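Local coordinates for protein 11S globulin subunit beta (Cucurbita maxima, PDB 2E9Q) that serves as a seed storage protein, a nutrient reservoir built as a two-cupin 11S globulin subunit that assembles into hexamers, at residues E30-Q35 with Q364-G369; K73-P78 with S144-N149; F177-R182 with G207-G212; T283-Q288 with H312-L317; I306-Y311 with S323-V328. All coordinates share one frame; numbering follows the deposited sequence. Where two conformers were deposited one is given.

Contacts 2, 3 and 5 are largely buried, whereas contacts 1 and 4 are only partly so. Contacts 2 and 5 are antiparallel strand pairs, one in each cupin domain, held by backbone hydrogen bonds. Contact 3 joins a strand end to a turn by a backbone bond, an asparagine amide and aliphatic packing, and touches contact 2 through neighbouring strands 74-81 and 176-178; both meet the third subunit. Contacts 1 and 4 tie loops to their partners with few polar links: a single backbone bond beside a phenylalanine in contact 1, the Gln288 and Thr313 pair and a bridging water in contact 4. Contact 4 touches contact 5, where Gln288 reaches the backbone of Thr308.

Contact 1. Residues E30-Q35 with Q364-G369; sequences ENLRAQ and QSVFDG
Val366 lies over the backbone of Glu30 and against the side chain of Leu32. Its CG1 sits 3.5 Å from Glu30 O, while its other methyl, CG2, meets Leu32 CD1 at 3.8 Å, the two branched chains meeting at a slant. A small beta-branched residue suits this spot, since each methyl fills a different niche. Between them the backbones make one hydrogen bond, Leu32 N to Val366 O at 2.8 Å; the N-H approaches almost in line with the carbonyl, although the bond is bent at the hydrogen (144°). Next in the chain, Phe367 carries its ring along segment 30-35 from Leu32 toward Ala34. With CG anti to the backbone N (chi1 -178°), the ring presents its edge to Leu32 O, whose oxygen lies in the ring plane 3.3 Å from Phe367 CD2, a favourable place for a carbonyl because the ring hydrogens are slightly positive. The far end of the ring, CZ, reaches Ala34 CB at 4.2 Å. Replacing Phe367 by an alanine would probably leave Ala34 without its aromatic neighbour and open a gap beside Leu32 O. Val358 backs Leu32, Val366 and Phe367, and Leu377 backs Leu32 and Phe367. The contact thus lays the loop before strand 39-43 of the N-terminal cupin domain on the C-terminal one, as in the two-domain bicupin subunits of 11S globulins.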
# COMPACT_ATOMS: atom_id res chain seq x y z
N GLU A 30 -6.61 22.46 -7.81
CA GLU A 30 -6.34 23.84 -8.21
C GLU A 30 -7.29 24.83 -7.55
O GLU A 30 -6.98 26.01 -7.47
CB GLU A 30 -6.40 23.96 -9.73
CG GLU A 30 -5.23 23.30 -10.43
CD GLU A 30 -5.34 23.35 -11.94
OE1 GLU A 30 -4.34 23.01 -12.62
OE2 GLU A 30 -6.42 23.71 -12.46
N ASN A 31 -8.43 24.35 -7.07
CA ASN A 31 -9.40 25.24 -6.42
C ASN A 31 -9.95 24.66 -5.11
O ASN A 31 -11.08 24.15 -5.07
CB ASN A 31 -10.55 25.55 -7.39
CG ASN A 31 -10.88 27.03 -7.44
OD1 ASN A 31 -10.04 27.86 -7.82
ND2 ASN A 31 -12.11 27.38 -7.05
N LEU A 32 -9.16 24.75 -4.05
CA LEU A 32 -9.59 24.24 -2.75
C LEU A 32 -10.72 25.11 -2.23
O LEU A 32 -10.80 26.30 -2.56
CB LEU A 32 -8.44 24.26 -1.75
CG LEU A 32 -7.12 23.61 -2.19
CD1 LEU A 32 -6.08 23.79 -1.10
CD2 LEU A 32 -7.35 22.12 -2.48
N ARG A 33 -11.60 24.54 -1.41
CA ARG A 33 -12.70 25.32 -0.87
C ARG A 33 -12.88 25.11 0.63
O ARG A 33 -12.61 24.03 1.15
CB ARG A 33 -13.99 24.94 -1.60
CG ARG A 33 -13.88 25.08 -3.12
CD ARG A 33 -15.16 24.66 -3.86
NE ARG A 33 -15.55 23.28 -3.59
CZ ARG A 33 -16.59 22.68 -4.15
NH1 ARG A 33 -16.88 21.41 -3.85
NH2 ARG A 33 -17.35 23.33 -5.02
N ALA A 34 -13.29 26.17 1.32
CA ALA A 34 -13.58 26.08 2.74
C ALA A 34 -14.97 25.45 2.70
O ALA A 34 -15.92 26.12 2.34
CB ALA A 34 -13.63 27.45 3.37
N GLN A 35 -15.07 24.17 3.05
CA GLN A 35 -16.34 23.45 2.98
C GLN A 35 -17.21 23.36 4.23
O GLN A 35 -16.72 23.22 5.35
CB GLN A 35 -16.09 22.01 2.54
CG GLN A 35 -15.18 21.83 1.34
CD GLN A 35 -14.77 20.38 1.18
OE1 GLN A 35 -15.62 19.49 1.05
NE2 GLN A 35 -13.46 20.12 1.20
N GLN A 364 1.15 28.63 -7.78
CA GLN A 364 -0.16 29.26 -7.89
C GLN A 364 -0.96 29.15 -6.59
O GLN A 364 -0.85 28.17 -5.85
CB GLN A 364 -1.00 28.64 -9.02
CG GLN A 364 -0.50 28.92 -10.43
CD GLN A 364 -0.37 30.41 -10.72
OE1 GLN A 364 -1.37 31.14 -10.75
NE2 GLN A 364 0.86 30.87 -10.92
N SER A 365 -1.78 30.17 -6.35
CA SER A 365 -2.64 30.20 -5.19
C SER A 365 -3.81 29.27 -5.50
O SER A 365 -4.53 29.49 -6.46
CB SER A 365 -3.12 31.63 -4.96
OG SER A 365 -4.07 31.69 -3.90
N VAL A 366 -3.98 28.21 -4.71
CA VAL A 366 -5.09 27.28 -4.93
C VAL A 366 -6.20 27.51 -3.91
O VAL A 366 -7.24 26.84 -3.92
CB VAL A 366 -4.60 25.82 -4.90
CG1 VAL A 366 -3.74 25.55 -6.13
CG2 VAL A 366 -3.82 25.54 -3.61
N PHE A 367 -5.94 28.45 -3.01
CA PHE A 367 -6.92 28.88 -2.02
C PHE A 367 -6.41 30.18 -1.45
O PHE A 367 -5.21 30.33 -1.18
CB PHE A 367 -7.13 27.88 -0.89
CG PHE A 367 -8.17 28.32 0.11
CD1 PHE A 367 -7.81 28.98 1.28
CD2 PHE A 367 -9.52 28.13 -0.15
CE1 PHE A 367 -8.78 29.44 2.19
CE2 PHE A 367 -10.50 28.58 0.75
CZ PHE A 367 -10.13 29.24 1.92
N ASP A 368 -7.32 31.13 -1.30
CA ASP A 368 -7.00 32.44 -0.77
C ASP A 368 -8.31 33.01 -0.26
O ASP A 368 -9.08 33.61 -1.02
CB ASP A 368 -6.40 33.33 -1.87
CG ASP A 368 -6.05 34.72 -1.37
OD1 ASP A 368 -5.93 34.91 -0.14
OD2 ASP A 368 -5.88 35.63 -2.21
N GLY A 369 -8.57 32.81 1.03
CA GLY A 369 -9.79 33.31 1.61
C GLY A 369 -9.91 33.02 3.08
O GLY A 369 -8.92 32.80 3.77

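Contact 2. Residues K73-P78 with S144-N149; sequences KGLLLP and SHWMYN
Tyr148, Leu76 and Pro78 bury the most surface here, and each meets the opposite strand differently. Tyr148 has CG anti to its N (chi1 170°), which lays the ring along the start of segment 73-78: CD1 comes 3.4 Å from Gly74 O and CE1 lies 3.7 Å from Lys73 CA. The aliphatic part of Lys73 runs beside the ring in the same direction, bringing CD to 3.2 Å from Tyr148 OH. This hydroxyl is buried with no polar partner in the model, while its ring also meets Phe249.

The strands form an antiparallel ladder in the N-terminal cupin beta-barrel, their directions 177° apart. Leu75 and Tyr148 make a non-hydrogen-bonded pair; Leu76 and Met147 are hydrogen-bonded, with Leu76 N giving a good bond to Met147 O at 2.8 Å and only a weak one returning. On their face of the sheet, Leu76 and Met147 run side by side in the methionine conformer given, the end of one against the end of the other, and His68 and Ile70 of strand 63-70 cover the leucine.

Pro78 cannot donate a backbone hydrogen bond. Its CA instead approaches His145 O at 3.0 Å, and a water donates to both His145 O and Leu77 O. Pro78 CB lies near the plane of the Trp146 ring at its edge, 4.2 Å from Trp146 CD1, and packs on Trp146 CB, while the indole NE1 bonds to Gln126. Met428 of the third subunit packs on this proline.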
# COMPACT_ATOMS: atom_id res chain seq x y z
N LYS A 73 -28.65 12.95 27.24
CA LYS A 73 -29.31 11.65 27.32
C LYS A 73 -29.35 10.99 25.96
O LYS A 73 -30.06 10.01 25.75
CB LYS A 73 -30.74 11.79 27.87
CG LYS A 73 -30.84 12.43 29.26
CD LYS A 73 -30.10 11.61 30.32
CE LYS A 73 -30.16 12.28 31.69
NZ LYS A 73 -29.38 11.54 32.73
N GLY A 74 -28.57 11.52 25.02
CA GLY A 74 -28.54 10.96 23.68
C GLY A 74 -27.58 9.79 23.53
O GLY A 74 -26.48 9.80 24.07
N LEU A 75 -28.01 8.79 22.77
CA LEU A 75 -27.19 7.61 22.53
C LEU A 75 -26.99 7.34 21.04
O LEU A 75 -27.94 7.04 20.32
CB LEU A 75 -27.84 6.38 23.18
CG LEU A 75 -27.21 5.02 22.85
CD1 LEU A 75 -25.85 4.90 23.54
CD2 LEU A 75 -28.14 3.89 23.28
N LEU A 76 -25.75 7.46 20.57
CA LEU A 76 -25.44 7.17 19.18
C LEU A 76 -25.34 5.66 19.16
O LEU A 76 -24.49 5.08 19.82
CB LEU A 76 -24.10 7.79 18.78
CG LEU A 76 -23.51 7.40 17.41
CD1 LEU A 76 -24.48 7.70 16.28
CD2 LEU A 76 -22.19 8.15 17.22
N LEU A 77 -26.24 5.02 18.43
CA LEU A 77 -26.25 3.57 18.37
C LEU A 77 -24.94 3.02 17.84
O LEU A 77 -24.26 3.67 17.04
CB LEU A 77 -27.42 3.10 17.51
CG LEU A 77 -28.75 3.76 17.91
CD1 LEU A 77 -29.86 3.23 17.03
CD2 LEU A 77 -29.04 3.45 19.37
N PRO A 78 -24.57 1.80 18.28
CA PRO A 78 -23.33 1.15 17.85
C PRO A 78 -23.29 0.67 16.42
O PRO A 78 -24.26 0.11 15.90
CB PRO A 78 -23.19 -0.02 18.83
CG PRO A 78 -24.60 -0.40 19.07
CD PRO A 78 -25.30 0.95 19.24
N SER A 144 -16.89 -1.82 16.30
CA SER A 144 -18.14 -1.15 16.61
C SER A 144 -17.98 -0.31 17.87
O SER A 144 -17.23 -0.67 18.78
CB SER A 144 -19.28 -2.15 16.82
OG SER A 144 -19.08 -2.90 18.00
N HIS A 145 -18.67 0.81 17.91
CA HIS A 145 -18.59 1.70 19.04
C HIS A 145 -19.90 2.44 19.18
O HIS A 145 -20.67 2.54 18.22
CB HIS A 145 -17.45 2.70 18.85
CG HIS A 145 -17.67 3.66 17.72
ND1 HIS A 145 -17.67 5.03 17.91
CD2 HIS A 145 -17.87 3.46 16.40
CE1 HIS A 145 -17.88 5.63 16.75
NE2 HIS A 145 -18.00 4.70 15.81
N TRP A 146 -20.15 2.95 20.38
CA TRP A 146 -21.36 3.70 20.67
C TRP A 146 -20.97 4.81 21.63
O TRP A 146 -20.04 4.66 22.43
CB TRP A 146 -22.44 2.81 21.29
CG TRP A 146 -21.98 2.07 22.52
CD1 TRP A 146 -21.51 0.79 22.58
CD2 TRP A 146 -21.96 2.57 23.87
NE1 TRP A 146 -21.20 0.46 23.88
CE2 TRP A 146 -21.47 1.53 24.69
CE3 TRP A 146 -22.32 3.79 24.47
CZ2 TRP A 146 -21.31 1.67 26.08
CZ3 TRP A 146 -22.16 3.93 25.86
CH2 TRP A 146 -21.66 2.87 26.65
N MET A 147 -21.67 5.94 21.55
CA MET A 147 -21.36 7.05 22.43
C MET A 147 -22.63 7.60 23.06
O MET A 147 -23.69 7.63 22.43
CB MET A 147 -20.62 8.14 21.67
CG MET A 147 -19.23 7.69 21.21
SD MET A 147 -18.36 8.91 20.24
CE MET A 147 -18.80 8.38 18.59
N TYR A 148 -22.50 8.01 24.32
CA TYR A 148 -23.60 8.54 25.09
C TYR A 148 -23.21 9.88 25.69
O TYR A 148 -22.09 10.07 26.16
CB TYR A 148 -23.96 7.56 26.21
CG TYR A 148 -24.92 8.12 27.23
CD1 TYR A 148 -26.29 8.14 26.98
CD2 TYR A 148 -24.46 8.66 28.43
CE1 TYR A 148 -27.19 8.68 27.91
CE2 TYR A 148 -25.34 9.21 29.36
CZ TYR A 148 -26.70 9.21 29.10
OH TYR A 148 -27.57 9.74 30.02
N ASN A 149 -24.15 10.81 25.67
CA ASN A 149 -23.93 12.13 26.23
C ASN A 149 -24.45 12.10 27.66
O ASN A 149 -25.62 11.78 27.89
CB ASN A 149 -24.69 13.18 25.41
CG ASN A 149 -24.47 14.59 25.90
OD1 ASN A 149 -23.54 14.85 26.67
ND2 ASN A 149 -25.30 15.52 25.44
O HOH W 1 -21.87 4.33 16.45

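Contact 3. Residues F177-R182 with G207-G212; sequences FYLAGR and GNIFSG
Leu179 and Ile209 lie side by side and point the same way, their ends pressed so close that Leu179 CD2 and Ile209 CD1 are 3.3 Å apart, tighter than normal van der Waals contact. The other branch of Ile209 goes elsewhere: CG2 meets Phe177 CB at 3.8 Å near the edge of the ring, with the two side chains about perpendicular. A branched isoleucine can thus serve two neighbours at once. Phe210 turns a ring edge to Leu179 O, CE1 at 3.2 Å, while one ring face is covered by Ile209 CG1. Leu179 O also bonds to Tyr429 of the third subunit.

Asn208 works with both ends of its amide. With CG set between the backbone N and the carbonyl carbon (chi1 60°), ND2 reaches a lone pair of Gly181 O at 2.8 Å, in a bent bond (134°) tilted out of the amide plane, and OD1 accepts from Ser211 N at 3.0 Å. Beside it, Ile209 N gives Tyr178 O a nearly straight bond of 2.9 Å (168°). Gly181, at positive phi, lets the chain bend to bring its carbonyl here. The Asx motif shapes the type I turn, and the bonds to Gly181 and Tyr178 hold it against the end of strand 176-178 of the cupin barrel.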
# COMPACT_ATOMS: atom_id res chain seq x y z
N PHE A 177 -21.86 0.01 9.29
CA PHE A 177 -22.77 -1.09 9.63
C PHE A 177 -23.31 -0.92 11.05
O PHE A 177 -22.58 -1.11 12.03
CB PHE A 177 -22.03 -2.44 9.53
CG PHE A 177 -21.40 -2.71 8.19
CD1 PHE A 177 -20.30 -1.97 7.76
CD2 PHE A 177 -21.92 -3.68 7.34
CE1 PHE A 177 -19.73 -2.20 6.50
CE2 PHE A 177 -21.35 -3.92 6.08
CZ PHE A 177 -20.26 -3.17 5.66
N TYR A 178 -24.59 -0.60 11.16
CA TYR A 178 -25.24 -0.41 12.45
C TYR A 178 -25.81 -1.71 13.00
O TYR A 178 -26.41 -2.49 12.26
CB TYR A 178 -26.35 0.64 12.34
CG TYR A 178 -25.85 2.06 12.39
CD1 TYR A 178 -25.48 2.75 11.22
CD2 TYR A 178 -25.68 2.71 13.60
CE1 TYR A 178 -24.96 4.05 11.28
CE2 TYR A 178 -25.16 3.99 13.68
CZ TYR A 178 -24.80 4.66 12.52
OH TYR A 178 -24.29 5.93 12.65
N LEU A 179 -25.62 -1.93 14.30
CA LEU A 179 -26.14 -3.13 14.94
C LEU A 179 -27.60 -2.99 15.36
O LEU A 179 -28.30 -3.98 15.52
CB LEU A 179 -25.30 -3.50 16.17
CG LEU A 179 -23.79 -3.71 16.01
CD1 LEU A 179 -23.29 -4.51 17.20
CD2 LEU A 179 -23.48 -4.45 14.74
N ALA A 180 -28.06 -1.75 15.53
CA ALA A 180 -29.45 -1.52 15.94
C ALA A 180 -30.07 -0.29 15.28
O ALA A 180 -29.37 0.53 14.69
CB ALA A 180 -29.54 -1.38 17.44
N GLY A 181 -31.39 -0.17 15.41
CA GLY A 181 -32.09 0.97 14.84
C GLY A 181 -32.26 0.90 13.34
O GLY A 181 -32.03 -0.13 12.72
N ARG A 182 -32.67 2.01 12.74
CA ARG A 182 -32.86 2.06 11.30
C ARG A 182 -32.38 3.41 10.81
O ARG A 182 -33.17 4.34 10.62
CB ARG A 182 -34.33 1.86 10.97
CG ARG A 182 -34.59 1.44 9.55
CD ARG A 182 -36.08 1.44 9.31
NE ARG A 182 -36.64 2.79 9.47
CZ ARG A 182 -37.91 3.04 9.76
NH1 ARG A 182 -38.32 4.30 9.88
NH2 ARG A 182 -38.77 2.04 9.93
N GLY A 207 -31.53 -0.34 6.61
CA GLY A 207 -31.68 -0.68 8.01
C GLY A 207 -30.39 -1.10 8.68
O GLY A 207 -29.31 -0.79 8.20
N ASN A 208 -30.50 -1.80 9.80
CA ASN A 208 -29.33 -2.27 10.53
C ASN A 208 -28.94 -3.63 9.95
O ASN A 208 -29.69 -4.19 9.15
CB ASN A 208 -29.67 -2.39 12.03
CG ASN A 208 -30.81 -3.35 12.30
OD1 ASN A 208 -30.82 -4.48 11.80
ND2 ASN A 208 -31.77 -2.92 13.10
N ILE A 209 -27.79 -4.16 10.34
CA ILE A 209 -27.33 -5.44 9.78
C ILE A 209 -28.25 -6.65 9.96
O ILE A 209 -28.16 -7.61 9.20
CB ILE A 209 -25.96 -5.85 10.33
CG1 ILE A 209 -26.05 -6.04 11.85
CG2 ILE A 209 -24.93 -4.80 9.93
CD1 ILE A 209 -24.76 -6.48 12.50
N PHE A 210 -29.11 -6.62 10.96
CA PHE A 210 -30.00 -7.76 11.19
C PHE A 210 -31.23 -7.74 10.29
O PHE A 210 -31.76 -8.80 9.97
CB PHE A 210 -30.42 -7.83 12.66
CG PHE A 210 -29.27 -8.01 13.59
CD1 PHE A 210 -28.92 -7.01 14.49
CD2 PHE A 210 -28.48 -9.16 13.52
CE1 PHE A 210 -27.79 -7.15 15.30
CE2 PHE A 210 -27.35 -9.30 14.33
CZ PHE A 210 -27.01 -8.29 15.22
N SER A 211 -31.68 -6.56 9.88
CA SER A 211 -32.87 -6.48 9.05
C SER A 211 -32.71 -7.13 7.69
O SER A 211 -33.69 -7.32 6.97
CB SER A 211 -33.36 -5.03 8.89
OG SER A 211 -32.42 -4.21 8.24
N GLY A 212 -31.48 -7.51 7.34
CA GLY A 212 -31.25 -8.16 6.06
C GLY A 212 -31.30 -9.68 6.12
O GLY A 212 -31.26 -10.34 5.08
O HOH W 2 -26.33 -0.53 8.70

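Contact 4. Residues T283-Q288 with H312-L317; sequences TLRLKQ and HTLPIL
Leu284 and Ile316 meet through their methyl ends, Leu284 CD1 touching Ile316 CD1 at 3.8 Å, while Leu284 CD2 approaches Pro315 CB. Leu314, the residue with the most surface covered, brings CD1 to 3.3 Å from Lys287 O and lies beside the chain of Arg285. In the conformer given, Arg285 lays one face of its guanidinium over Pro315, a doubtful placing because a second conformer was also modelled.

At the other end, Gln288 stretches out, CG anti to N (chi1 178°), and brings OE1 to 2.7 Å from Thr313 OG1. That hydroxyl also lies within hydrogen-bonding reach of Asn310 O, while the glutamine NE2 bonds to Thr308 O. A residue carrying both an acceptor and a donor therefore suits the place. An alanine in place of Gln288 would probably leave Thr308 O without this donor and Thr313 OG1 without its nearby amide oxygen.

A water bridges the backbones, donating to Arg285 O at 2.6 Å and accepting from Ile316 N at 2.9 Å. Further out, a type I turn from Leu314 to Leu317 turns Pro315 and Ile316 toward segment 283-288, and Val138 of strand 135-139 backs Leu314. The segment 283-288, just after Cys282 of the interchain disulfide, leads into strand 287-289 at the edge of the N-terminal cupin sheet, so the contact is a junction between the two cupin domains.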
# COMPACT_ATOMS: atom_id res chain seq x y z
N THR A 283 -4.12 -3.43 25.64
CA THR A 283 -3.77 -2.49 26.69
C THR A 283 -3.52 -1.06 26.19
O THR A 283 -3.39 -0.13 26.98
CB THR A 283 -2.52 -2.98 27.46
OG1 THR A 283 -2.42 -2.29 28.71
CG2 THR A 283 -1.25 -2.72 26.64
N LEU A 284 -3.47 -0.88 24.87
CA LEU A 284 -3.23 0.44 24.30
C LEU A 284 -4.34 1.45 24.60
O LEU A 284 -5.51 1.10 24.63
CB LEU A 284 -3.07 0.32 22.79
CG LEU A 284 -1.92 -0.57 22.32
CD1 LEU A 284 -1.83 -0.54 20.80
CD2 LEU A 284 -0.61 -0.08 22.93
N ARG A 285 -3.97 2.70 24.85
CA ARG A 285 -4.99 3.70 25.11
C ARG A 285 -5.67 3.97 23.76
O ARG A 285 -5.08 3.76 22.70
CB ARG A 285 -4.37 4.99 25.65
CG ARG A 285 -2.96 4.81 26.18
CD ARG A 285 -1.96 5.39 25.21
NE ARG A 285 -0.64 4.79 25.34
CZ ARG A 285 -0.38 3.51 25.09
NH1 ARG A 285 0.85 3.04 25.23
NH2 ARG A 285 -1.35 2.71 24.72
N LEU A 286 -6.94 4.38 23.81
CA LEU A 286 -7.70 4.65 22.60
C LEU A 286 -8.10 6.11 22.51
O LEU A 286 -9.03 6.48 21.79
CB LEU A 286 -8.94 3.77 22.55
CG LEU A 286 -8.66 2.27 22.65
CD1 LEU A 286 -9.91 1.47 22.33
CD2 LEU A 286 -7.55 1.91 21.68
N LYS A 287 -7.41 6.94 23.28
CA LYS A 287 -7.68 8.36 23.28
C LYS A 287 -6.53 9.12 23.89
O LYS A 287 -5.68 8.54 24.56
CB LYS A 287 -8.97 8.69 24.04
CG LYS A 287 -8.90 8.59 25.56
CD LYS A 287 -10.15 9.26 26.16
CE LYS A 287 -10.22 9.12 27.68
NZ LYS A 287 -10.78 7.80 28.11
N GLN A 288 -6.52 10.42 23.62
CA GLN A 288 -5.53 11.36 24.12
C GLN A 288 -6.18 12.74 24.08
O GLN A 288 -6.77 13.13 23.06
CB GLN A 288 -4.28 11.37 23.23
CG GLN A 288 -3.22 12.38 23.68
CD GLN A 288 -2.05 12.50 22.71
OE1 GLN A 288 -1.71 11.55 22.01
NE2 GLN A 288 -1.42 13.67 22.68
N HIS A 312 3.83 8.54 18.60
CA HIS A 312 4.80 8.68 19.69
C HIS A 312 4.09 8.95 21.01
O HIS A 312 4.57 8.55 22.07
CB HIS A 312 5.76 9.85 19.45
CG HIS A 312 6.80 9.59 18.40
ND1 HIS A 312 7.60 8.48 18.41
CD2 HIS A 312 7.16 10.30 17.30
CE1 HIS A 312 8.41 8.51 17.37
NE2 HIS A 312 8.16 9.60 16.68
N THR A 313 2.94 9.63 20.95
CA THR A 313 2.18 9.96 22.15
C THR A 313 1.00 9.03 22.36
O THR A 313 0.47 8.93 23.47
CB THR A 313 1.63 11.38 22.09
OG1 THR A 313 0.74 11.50 20.98
CG2 THR A 313 2.75 12.39 21.96
N LEU A 314 0.56 8.39 21.29
CA LEU A 314 -0.57 7.48 21.38
C LEU A 314 -0.26 6.34 20.42
O LEU A 314 -0.62 6.39 19.23
CB LEU A 314 -1.86 8.20 20.99
CG LEU A 314 -3.18 7.41 21.09
CD1 LEU A 314 -3.48 7.05 22.54
CD2 LEU A 314 -4.31 8.24 20.51
N PRO A 315 0.42 5.30 20.92
CA PRO A 315 0.85 4.08 20.22
C PRO A 315 -0.15 3.51 19.22
O PRO A 315 0.23 3.04 18.15
CB PRO A 315 1.13 3.11 21.35
CG PRO A 315 1.67 4.00 22.41
CD PRO A 315 0.72 5.18 22.37
N ILE A 316 -1.42 3.53 19.57
CA ILE A 316 -2.43 2.98 18.68
C ILE A 316 -2.48 3.66 17.30
O ILE A 316 -2.91 3.06 16.33
CB ILE A 316 -3.82 3.00 19.37
CG1 ILE A 316 -4.83 2.21 18.55
CG2 ILE A 316 -4.29 4.42 19.56
CD1 ILE A 316 -4.40 0.80 18.29
N LEU A 317 -2.02 4.90 17.20
CA LEU A 317 -2.04 5.61 15.93
C LEU A 317 -1.19 4.92 14.86
O LEU A 317 -1.46 5.03 13.67
CB LEU A 317 -1.58 7.05 16.15
CG LEU A 317 -2.55 7.79 17.08
CD1 LEU A 317 -2.13 9.24 17.24
CD2 LEU A 317 -3.97 7.70 16.50
O HOH W 3 -2.53 3.69 22.20

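Contact 5. Residues I306-Y311 with S323-V328; sequences ISTANY and SAERGV
Ser307 and Arg326 face each other as a hydrogen-bonded antiparallel pair, and Ala309 and Ala324 form the next one. In each pair the backbones exchange two bonds: Ser307 N to Arg326 O and Arg326 N to Ser307 O are both 2.9 Å, and Ala309 N to Ala324 O is 2.9 Å with its return bond slightly longer. The N-H of Ala309 comes almost head-on to the carbonyl of Ala324, whereas that of Ser307 is tilted 28° from the carbonyl plane of Arg326. Between these pairs, CA-H groups face carbonyls, as Glu325 CA does Ser307 O at 3.3 Å.

Side-chain packing is modest. Ile306 CG2 lies 4.0 Å from Glu325 CB on the face that also holds Thr308, and its CG1 comes up to the bare backbone of Gly327. Thr308 and Glu325 run alongside each other. Small alanines suit the other face, where Ile397 of strand 393-400 packs on Ala324.

Charge enters through Glu325. Its chain, extended beyond CG, takes OE1 to a salt bridge with Arg447, assigned with Lys387 to a magnesium site, while Lys400 is a weak, long ion-pair partner of OE2. Arg326 instead reaches Thr350.

In the C-terminal cupin sheet, strand 304-309 thus lies between strands 298-300 and 323-329, the latter bordered by strand 393-400, with helix 317-320 in the connection between the paired strands.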
# COMPACT_ATOMS: atom_id res chain seq x y z
N ILE A 306 -0.03 24.68 19.48
CA ILE A 306 -0.45 23.51 18.73
C ILE A 306 -0.08 22.25 19.52
O ILE A 306 1.07 22.07 19.91
CB ILE A 306 0.25 23.44 17.35
CG1 ILE A 306 -0.12 24.68 16.53
CG2 ILE A 306 -0.10 22.14 16.65
CD1 ILE A 306 0.59 24.77 15.19
N SER A 307 -1.07 21.39 19.75
CA SER A 307 -0.87 20.16 20.50
C SER A 307 -0.98 18.97 19.57
O SER A 307 -1.96 18.84 18.82
CB SER A 307 -1.91 20.05 21.61
OG SER A 307 -1.81 21.18 22.44
N THR A 308 0.02 18.09 19.62
CA THR A 308 0.07 16.93 18.74
C THR A 308 -0.28 15.59 19.37
O THR A 308 0.03 15.31 20.53
CB THR A 308 1.46 16.79 18.12
OG1 THR A 308 1.86 18.04 17.54
CG2 THR A 308 1.45 15.70 17.04
N ALA A 309 -0.92 14.75 18.56
CA ALA A 309 -1.28 13.41 18.95
C ALA A 309 -0.82 12.53 17.80
O ALA A 309 -1.47 12.49 16.75
CB ALA A 309 -2.78 13.30 19.15
N ASN A 310 0.31 11.86 17.97
CA ASN A 310 0.82 10.97 16.93
C ASN A 310 1.15 9.64 17.59
O ASN A 310 0.89 9.46 18.78
CB ASN A 310 2.06 11.57 16.24
CG ASN A 310 3.15 11.99 17.23
OD1 ASN A 310 3.32 11.39 18.29
ND2 ASN A 310 3.90 13.03 16.86
N TYR A 311 1.72 8.71 16.84
CA TYR A 311 2.01 7.41 17.41
C TYR A 311 3.04 7.47 18.54
O TYR A 311 3.10 6.56 19.34
CB TYR A 311 2.45 6.44 16.31
CG TYR A 311 3.89 6.56 15.91
CD1 TYR A 311 4.86 5.75 16.50
CD2 TYR A 311 4.29 7.49 14.97
CE1 TYR A 311 6.20 5.87 16.16
CE2 TYR A 311 5.63 7.62 14.61
CZ TYR A 311 6.57 6.80 15.21
OH TYR A 311 7.90 6.91 14.85
N SER A 323 -3.18 10.74 12.55
CA SER A 323 -2.74 11.56 13.66
C SER A 323 -3.47 12.90 13.58
O SER A 323 -4.21 13.14 12.63
CB SER A 323 -1.21 11.73 13.67
OG SER A 323 -0.68 12.23 12.46
N ALA A 324 -3.29 13.75 14.60
CA ALA A 324 -3.97 15.04 14.63
C ALA A 324 -3.19 16.11 15.38
O ALA A 324 -2.34 15.82 16.22
CB ALA A 324 -5.34 14.89 15.27
N GLU A 325 -3.51 17.36 15.05
CA GLU A 325 -2.90 18.53 15.66
C GLU A 325 -4.06 19.46 16.01
O GLU A 325 -4.96 19.68 15.18
CB GLU A 325 -1.97 19.25 14.67
CG GLU A 325 -0.64 18.54 14.38
CD GLU A 325 0.25 19.35 13.44
OE1 GLU A 325 1.47 19.09 13.37
OE2 GLU A 325 -0.28 20.25 12.75
N ARG A 326 -4.06 19.99 17.23
CA ARG A 326 -5.10 20.90 17.67
C ARG A 326 -4.41 22.24 17.86
O ARG A 326 -3.55 22.39 18.72
CB ARG A 326 -5.70 20.41 19.00
CG ARG A 326 -7.06 21.03 19.36
CD ARG A 326 -6.93 22.43 19.97
NE ARG A 326 -8.20 22.88 20.53
CZ ARG A 326 -9.20 23.39 19.82
NH1 ARG A 326 -10.32 23.77 20.42
NH2 ARG A 326 -9.07 23.55 18.51
N GLY A 327 -4.79 23.22 17.04
CA GLY A 327 -4.16 24.52 17.11
C GLY A 327 -4.99 25.62 17.73
O GLY A 327 -6.22 25.59 17.74
N VAL A 328 -4.29 26.61 18.26
CA VAL A 328 -4.95 27.75 18.87
C VAL A 328 -4.14 28.98 18.53
O VAL A 328 -2.97 29.08 18.87
CB VAL A 328 -5.03 27.60 20.41
CG1 VAL A 328 -5.50 28.91 21.04
CG2 VAL A 328 -5.99 26.49 20.77